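Local coordinates for protein inositol-1-monophosphatase (Nostoc sp., PDB 5ZHH) that probably hydrolyses inositol monophosphates, releasing free inositol and inorganic phosphate, at residues L55-I58 against R59-P63; L195-A199 against C200-D204; N255-R258 against A259-V263. One frame throughout, in Å; residues are numbered along the deposited sequence.

Contact 1 (L55-I58 against R59-P63); sequences LEII and RRHFP
Glu56 and Arg60 form a salt bridge one turn apart, a local i to i+4 contact at the C-terminal end of helix 44-61. In the layered alpha/beta fold of this family, that helix packs beside helix 3-25. The bridge is side-on. Arg60 NE reaches Glu56 OE2 at 2.8 Å, and Arg60 NH2 reaches Glu56 OE1 at 2.9 Å. Both bonds are nearly straight, the NE one at 176°. Both acceptors lie close to the guanidinium plane. OE1 uses its syn lone pair, while OE2 is met on the syn side but out of the carboxylate plane. The paired bonds hold the two flat groups nearly coplanar and limit the rotation of each. The Arg60 chain leaves the helix with CG anti to N (chi1 172°), then bends at chi3 (36°), which turns NE and NH2 back toward Glu56. Ile57 CG1 lies 3.7 Å from Arg60 NH2.

The other end of the guanidinium belongs to the subunit interface. Arg60 NH1 makes a salt bridge with Asp9 of the second subunit, and His61 NE2 bonds to the same carboxylate. An alanine in place of Arg60 is likely to leave Glu56 without its charged mate and to remove the salt bridge to Asp9 of the second subunit.

Toward the core, Ile57 packs on Ile10 and Ala17 of helix 3-25, and Ile58 on Ile67. Phe62 is the first residue to leave helical angles. Its N still donates to Ile58 O at 2.8 Å, and Ile58 CG2 makes a looser apolar approach to Phe62 CD2. The His61 ring turns its edge to the backbone, with CD2 3.2 Å from Ile57 O and 3.9 Å from Ile57 CG2.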
loop_
_atom_site.group_PDB
_atom_site.type_symbol
_atom_site.label_atom_id
_atom_site.label_comp_id
_atom_site.label_asym_id
_atom_site.label_seq_id
_atom_site.Cartn_x
_atom_site.Cartn_y
_atom_site.Cartn_z
ATOM N N LEU A 55 -4.305 6.987 -25.553
ATOM C CA LEU A 55 -4.164 7.150 -26.996
ATOM C C LEU A 55 -2.788 7.689 -27.354
ATOM O O LEU A 55 -2.137 7.193 -28.275
ATOM C CB LEU A 55 -5.259 8.074 -27.531
ATOM C CG LEU A 55 -6.673 7.495 -27.505
ATOM C CD1 LEU A 55 -7.672 8.465 -28.112
ATOM C CD2 LEU A 55 -6.687 6.178 -28.242
ATOM N N GLU A 56 -2.313 8.689 -26.612
ATOM C CA GLU A 56 -1.018 9.275 -26.934
ATOM C C GLU A 56 0.086 8.227 -26.882
ATOM O O GLU A 56 0.937 8.169 -27.776
ATOM C CB GLU A 56 -0.715 10.431 -25.980
ATOM C CG GLU A 56 0.469 11.295 -26.411
ATOM C CD GLU A 56 1.805 10.690 -26.035
ATOM O OE1 GLU A 56 1.853 9.943 -25.032
ATOM O OE2 GLU A 56 2.806 10.962 -26.742
ATOM N N ILE A 57 0.068 7.367 -25.860
ATOM C CA ILE A 57 1.113 6.359 -25.715
ATOM C C ILE A 57 1.021 5.326 -26.832
ATOM O O ILE A 57 2.019 5.016 -27.495
ATOM C CB ILE A 57 1.039 5.704 -24.322
ATOM C CG1 ILE A 57 1.393 6.727 -23.239
ATOM C CG2 ILE A 57 1.937 4.470 -24.251
ATOM C CD1 ILE A 57 1.128 6.252 -21.819
ATOM N N ILE A 58 -0.181 4.802 -27.084
ATOM C CA ILE A 58 -0.319 3.733 -28.065
ATOM C C ILE A 58 0.034 4.229 -29.459
ATOM O O ILE A 58 0.723 3.538 -30.219
ATOM C CB ILE A 58 -1.742 3.148 -28.032
ATOM C CG1 ILE A 58 -2.024 2.505 -26.672
ATOM C CG2 ILE A 58 -1.930 2.155 -29.180
ATOM C CD1 ILE A 58 -1.241 1.245 -26.431
ATOM N N ARG A 59 -0.431 5.427 -29.827
ATOM C CA ARG A 59 -0.172 5.906 -31.183
ATOM C C ARG A 59 1.284 6.318 -31.366
ATOM O O ARG A 59 1.804 6.241 -32.482
ATOM C CB ARG A 59 -1.107 7.065 -31.550
ATOM C CG ARG A 59 -2.543 6.924 -31.035
ATOM C CD ARG A 59 -3.576 7.582 -31.896
ATOM N NE ARG A 59 -3.083 8.814 -32.509
ATOM C CZ ARG A 59 -3.861 9.736 -33.071
ATOM N NH1 ARG A 59 -5.167 9.605 -33.067
ATOM N NH2 ARG A 59 -3.328 10.814 -33.626
ATOM N N ARG A 60 1.961 6.746 -30.295
ATOM C CA ARG A 60 3.373 7.109 -30.423
ATOM C C ARG A 60 4.250 5.877 -30.622
ATOM O O ARG A 60 5.213 5.913 -31.398
ATOM C CB ARG A 60 3.834 7.906 -29.198
ATOM C CG ARG A 60 5.341 8.166 -29.153
ATOM C CD ARG A 60 5.711 9.228 -28.126
ATOM N NE ARG A 60 4.879 9.162 -26.930
ATOM C CZ ARG A 60 5.094 8.329 -25.921
ATOM N NH1 ARG A 60 6.118 7.488 -25.966
ATOM N NH2 ARG A 60 4.283 8.337 -24.869
ATOM N N HIS A 61 3.943 4.783 -29.925
ATOM C CA HIS A 61 4.735 3.570 -30.085
ATOM C C HIS A 61 4.313 2.769 -31.312
ATOM O O HIS A 61 5.169 2.171 -31.975
ATOM C CB HIS A 61 4.635 2.702 -28.832
ATOM C CG HIS A 61 5.373 3.259 -27.652
ATOM N ND1 HIS A 61 6.703 2.989 -27.416
ATOM C CD2 HIS A 61 4.966 4.062 -26.640
ATOM C CE1 HIS A 61 7.087 3.606 -26.312
ATOM N NE2 HIS A 61 6.052 4.266 -25.823
ATOM N N PHE A 62 3.021 2.761 -31.641
ATOM C CA PHE A 62 2.485 1.956 -32.741
ATOM C C PHE A 62 1.647 2.842 -33.660
ATOM O O PHE A 62 0.421 2.700 -33.741
ATOM C CB PHE A 62 1.661 0.787 -32.198
ATOM C CG PHE A 62 2.362 -0.008 -31.119
ATOM C CD1 PHE A 62 3.520 -0.717 -31.400
ATOM C CD2 PHE A 62 1.858 -0.047 -29.829
ATOM C CE1 PHE A 62 4.164 -1.447 -30.412
ATOM C CE2 PHE A 62 2.495 -0.777 -28.839
ATOM C CZ PHE A 62 3.648 -1.474 -29.129
ATOM N N PRO A 63 2.292 3.729 -34.420
ATOM C CA PRO A 63 1.525 4.673 -35.257
ATOM C C PRO A 63 0.678 4.017 -36.333
ATOM O O PRO A 63 -0.291 4.637 -36.788
ATOM C CB PRO A 63 2.610 5.569 -35.873
ATOM C CG PRO A 63 3.890 4.826 -35.715
ATOM C CD PRO A 63 3.750 3.911 -34.543
#

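Contact 2 (L195-A199 against C200-D204); sequences LAHVA and CGRVD
The His197 ring is overlapped on one face by Arg202, whose CD lies 4.0 Å above the ring plane, offset toward the rim. The Arg202 chain is extended from CG to NE and runs on past the ring. Its NH2 comes within 3.5 Å of His197 CE1, which meets the guanidinium at its edge. The two planes are 59° apart, so the groups do not stack. Arg202 NH1 goes on to a salt bridge with Glu126.

The backbone beneath is a Schellman motif that ends helix 191-199. Gly201 N donates to Val198 O at 3.2 Å, from above the carbonyl plane. Arg202 N makes only a weak bond to His197 O, which also accepts from Val203 N. Gly201 takes the left-handed conformation (phi 86°) that reverses the chain, where a side chain would collide with the carbonyl oxygen of Cys200.

The turn brings Val203 back against the helix. Val198 CG2 and Val203 CG2 meet at 3.5 Å, their side chains crossing at about a right angle. A water donates to Val198 O and to Val203 O, joining helix end and returning chain. Strand 205-208 follows. Just before it, Asp204 OD1 accepts from Ser146 and Thr148, and OD2 takes the N-H of Leu155.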
loop_
_atom_site.group_PDB
_atom_site.type_symbol
_atom_site.label_atom_id
_atom_site.label_comp_id
_atom_site.label_asym_id
_atom_site.label_seq_id
_atom_site.Cartn_x
_atom_site.Cartn_y
_atom_site.Cartn_z
ATOM N N LEU A 195 -13.812 -10.237 -15.438
ATOM C CA LEU A 195 -12.963 -11.173 -16.173
ATOM C C LEU A 195 -11.641 -11.408 -15.450
ATOM O O LEU A 195 -11.170 -12.552 -15.351
ATOM C CB LEU A 195 -12.718 -10.633 -17.582
ATOM C CG LEU A 195 -13.946 -10.788 -18.490
ATOM C CD1 LEU A 195 -13.892 -9.811 -19.649
ATOM C CD2 LEU A 195 -14.009 -12.212 -19.000
ATOM N N ALA A 196 -11.032 -10.335 -14.934
ATOM C CA ALA A 196 -9.805 -10.470 -14.160
ATOM C C ALA A 196 -10.013 -11.321 -12.914
ATOM O O ALA A 196 -9.099 -12.047 -12.501
ATOM C CB ALA A 196 -9.276 -9.086 -13.777
ATOM N N HIS A 197 -11.201 -11.243 -12.299
ATOM C CA HIS A 197 -11.475 -12.065 -11.123
ATOM C C HIS A 197 -11.657 -13.538 -11.481
ATOM O O HIS A 197 -11.325 -14.409 -10.674
ATOM C CB HIS A 197 -12.711 -11.554 -10.391
ATOM C CG HIS A 197 -12.507 -10.242 -9.701
ATOM N ND1 HIS A 197 -11.316 -9.550 -9.747
ATOM C CD2 HIS A 197 -13.350 -9.493 -8.953
ATOM C CE1 HIS A 197 -11.432 -8.432 -9.054
ATOM N NE2 HIS A 197 -12.657 -8.375 -8.563
ATOM N N VAL A 198 -12.212 -13.848 -12.654
ATOM C CA VAL A 198 -12.179 -15.240 -13.101
ATOM C C VAL A 198 -10.736 -15.670 -13.340
ATOM O O VAL A 198 -10.333 -16.785 -12.985
ATOM C CB VAL A 198 -13.044 -15.447 -14.359
ATOM C CG1 VAL A 198 -13.157 -16.946 -14.680
ATOM C CG2 VAL A 198 -14.435 -14.865 -14.171
ATOM N N ALA A 199 -9.935 -14.786 -13.935
ATOM C CA ALA A 199 -8.569 -15.148 -14.309
ATOM C C ALA A 199 -7.723 -15.537 -13.100
ATOM O O ALA A 199 -6.887 -16.442 -13.191
ATOM C CB ALA A 199 -7.914 -13.998 -15.069
ATOM N N CYS A 200 -7.919 -14.882 -11.957
ATOM C CA CYS A 200 -7.114 -15.195 -10.785
ATOM C C CYS A 200 -7.842 -16.080 -9.778
ATOM O O CYS A 200 -7.320 -16.306 -8.682
ATOM C CB CYS A 200 -6.620 -13.914 -10.109
ATOM S SG CYS A 200 -7.891 -12.820 -9.469
ATOM N N GLY A 201 -9.020 -16.596 -10.125
ATOM C CA GLY A 201 -9.701 -17.584 -9.314
ATOM C C GLY A 201 -10.587 -17.047 -8.209
ATOM O O GLY A 201 -11.113 -17.844 -7.420
ATOM N N ARG A 202 -10.812 -15.733 -8.154
ATOM C CA ARG A 202 -11.667 -15.169 -7.113
ATOM C C ARG A 202 -13.137 -15.495 -7.347
ATOM O O ARG A 202 -13.929 -15.502 -6.398
ATOM C CB ARG A 202 -11.475 -13.659 -7.045
ATOM C CG ARG A 202 -10.123 -13.248 -6.443
ATOM C CD ARG A 202 -9.833 -11.791 -6.737
ATOM N NE ARG A 202 -8.524 -11.384 -6.227
ATOM C CZ ARG A 202 -8.054 -10.142 -6.287
ATOM N NH1 ARG A 202 -6.852 -9.864 -5.801
ATOM N NH2 ARG A 202 -8.780 -9.183 -6.840
ATOM N N VAL A 203 -13.525 -15.720 -8.600
ATOM C CA VAL A 203 -14.811 -16.302 -8.947
ATOM C C VAL A 203 -14.541 -17.426 -9.932
ATOM O O VAL A 203 -13.458 -17.528 -10.508
ATOM C CB VAL A 203 -15.798 -15.276 -9.544
ATOM C CG1 VAL A 203 -16.175 -14.232 -8.511
ATOM C CG2 VAL A 203 -15.194 -14.602 -10.754
ATOM N N ASP A 204 -15.545 -18.275 -10.123
ATOM C CA ASP A 204 -15.394 -19.424 -10.998
ATOM C C ASP A 204 -15.941 -19.182 -12.392
ATOM O O ASP A 204 -15.609 -19.937 -13.305
ATOM C CB ASP A 204 -16.079 -20.641 -10.370
ATOM C CG ASP A 204 -15.586 -20.905 -8.964
ATOM O OD1 ASP A 204 -14.354 -21.075 -8.778
ATOM O OD2 ASP A 204 -16.419 -20.915 -8.041
HETATM O O HOH W 1 -11.444 -19.058 -11.898
#

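Contact 3 (N255-R258 against A259-V263); sequences NLSR and ALMQV
Arg258 holds CG anti to its own N (chi1 173°) and bends at chi3 (77°), which swings its guanidinium across to the amide of Gln262, one turn on. Gln262 sends CG anti to its carbonyl carbon, and from there its chain is extended. The two chains then cross, and Gln262 OE1 lies 2.9 Å from Arg258 NH1. The hydrogen bond is weak, because the N-H does not point well at the oxygen. Guanidinium and amide planes stand 78° apart. Arg258 CG also packs against the amide, 3.6 Å from Gln262 CD. Both residues also touch a crystal neighbour.

This is the C-terminal end of helix 253-261. Regular i to i+4 bonds run through it, such as Leu260 N to Leu256 O at 2.9 Å and Met261 N to Ser257 O. Gln262 N also bonds to Ala259 O, an i to i+3 step, at 3.1 Å.

The other side of the helix faces the protein. Leu256 CG and Leu260 CD1 approach to 4.3 Å, and both leucines pack on Leu246 of strand 245-248. They also reach helix 172-181, at Leu178 and Glu174. Ser257 is buried, but its hydroxyl is satisfied by Tyr233 O and by the hydroxyl of Ser235.

The chemistry is therefore split. The leucines pack the helix on strand 245-248 and helix 172-181, while the Ser257 hydroxyl ties it to the loop at Tyr233 and Ser235. On the exposed side a charged group gives a weak, poorly aimed bond to a neutral amide. This is consistent with a loosely fixed pair, whose pose the crystal packing may influence.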
loop_
_atom_site.group_PDB
_atom_site.type_symbol
_atom_site.label_atom_id
_atom_site.label_comp_id
_atom_site.label_asym_id
_atom_site.label_seq_id
_atom_site.Cartn_x
_atom_site.Cartn_y
_atom_site.Cartn_z
ATOM N N ASN A 255 -21.252 -26.903 -17.349
ATOM C CA ASN A 255 -22.365 -26.861 -16.407
ATOM C C ASN A 255 -23.050 -25.503 -16.441
ATOM O O ASN A 255 -24.282 -25.418 -16.447
ATOM C CB ASN A 255 -21.870 -27.162 -14.994
ATOM C CG ASN A 255 -21.195 -28.521 -14.878
ATOM O OD1 ASN A 255 -20.102 -28.624 -14.325
ATOM N ND2 ASN A 255 -21.840 -29.562 -15.385
ATOM N N LEU A 256 -22.266 -24.427 -16.467
ATOM C CA LEU A 256 -22.858 -23.095 -16.526
ATOM C C LEU A 256 -23.549 -22.864 -17.865
ATOM O O LEU A 256 -24.626 -22.259 -17.919
ATOM C CB LEU A 256 -21.782 -22.040 -16.263
ATOM C CG LEU A 256 -22.206 -20.572 -16.196
ATOM C CD1 LEU A 256 -23.447 -20.391 -15.342
ATOM C CD2 LEU A 256 -21.048 -19.740 -15.640
ATOM N N SER A 257 -22.952 -23.346 -18.957
ATOM C CA SER A 257 -23.597 -23.207 -20.258
ATOM C C SER A 257 -24.954 -23.910 -20.270
ATOM O O SER A 257 -25.947 -23.352 -20.755
ATOM C CB SER A 257 -22.678 -23.759 -21.351
ATOM O OG SER A 257 -23.302 -23.710 -22.621
ATOM N N ARG A 258 -25.022 -25.122 -19.710
ATOM C CA ARG A 258 -26.293 -25.842 -19.631
ATOM C C ARG A 258 -27.332 -25.041 -18.849
ATOM O O ARG A 258 -28.486 -24.916 -19.275
ATOM C CB ARG A 258 -26.092 -27.221 -18.992
ATOM C CG ARG A 258 -27.436 -27.932 -18.738
ATOM C CD ARG A 258 -27.290 -29.323 -18.128
ATOM N NE ARG A 258 -26.991 -29.322 -16.697
ATOM C CZ ARG A 258 -27.916 -29.306 -15.742
ATOM N NH1 ARG A 258 -29.206 -29.261 -16.053
ATOM N NH2 ARG A 258 -27.540 -29.314 -14.463
ATOM N N ALA A 259 -26.937 -24.486 -17.700
ATOM C CA ALA A 259 -27.866 -23.678 -16.914
ATOM C C ALA A 259 -28.371 -22.484 -17.715
ATOM O O ALA A 259 -29.562 -22.153 -17.667
ATOM C CB ALA A 259 -27.201 -23.220 -15.619
ATOM N N LEU A 260 -27.484 -21.845 -18.480
ATOM C CA LEU A 260 -27.887 -20.717 -19.319
ATOM C C LEU A 260 -28.832 -21.152 -20.441
ATOM O O LEU A 260 -29.661 -20.353 -20.896
ATOM C CB LEU A 260 -26.644 -20.014 -19.873
ATOM C CG LEU A 260 -25.831 -19.286 -18.795
ATOM C CD1 LEU A 260 -24.500 -18.746 -19.339
ATOM C CD2 LEU A 260 -26.648 -18.162 -18.160
ATOM N N MET A 261 -28.701 -22.389 -20.927
ATOM C CA MET A 261 -29.598 -22.920 -21.950
ATOM C C MET A 261 -30.938 -23.361 -21.391
ATOM O O MET A 261 -31.825 -23.731 -22.170
ATOM C CB MET A 261 -28.960 -24.113 -22.668
ATOM C CG MET A 261 -27.701 -23.788 -23.470
ATOM S SD MET A 261 -27.997 -22.563 -24.756
ATOM C CE MET A 261 -27.558 -21.028 -23.930
ATOM N N GLN A 262 -31.095 -23.372 -20.074
ATOM C CA GLN A 262 -32.287 -23.907 -19.428
ATOM C C GLN A 262 -32.825 -22.918 -18.410
ATOM O O GLN A 262 -33.264 -23.294 -17.320
ATOM C CB GLN A 262 -31.987 -25.256 -18.778
ATOM C CG GLN A 262 -31.416 -26.292 -19.744
ATOM C CD GLN A 262 -31.037 -27.586 -19.058
ATOM O OE1 GLN A 262 -30.778 -27.607 -17.856
ATOM N NE2 GLN A 262 -30.984 -28.672 -19.822
ATOM N N VAL A 263 -32.797 -21.634 -18.750
ATOM C CA VAL A 263 -33.210 -20.590 -17.818
ATOM C C VAL A 263 -34.732 -20.513 -17.796
ATOM O O VAL A 263 -35.353 -20.247 -18.835
ATOM C CB VAL A 263 -32.594 -19.234 -18.195
ATOM C CG1 VAL A 263 -33.107 -18.143 -17.266
ATOM C CG2 VAL A 263 -31.074 -19.319 -18.133
#

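The three contacts follow one another along the chain, and none nests in or crosses another. Each is local: two unbroken segments in sequence, closing no long loop. Contact 1 ends helix 44-61 and ties it to helix 3-25, to strand 66-69 and to the second subunit. Contact 2 ends helix 191-199 and turns the chain into strand 205-208 of the five-stranded sheet. Contact 3 ends helix 253-261, which packs on strand 245-248 of that same sheet. Contacts 2 and 3 lie close by, about 6 Å apart at their nearest atoms, without touching. Contact 1 is across the chain's centre from both, with its centre 42 Å from that of contact 3.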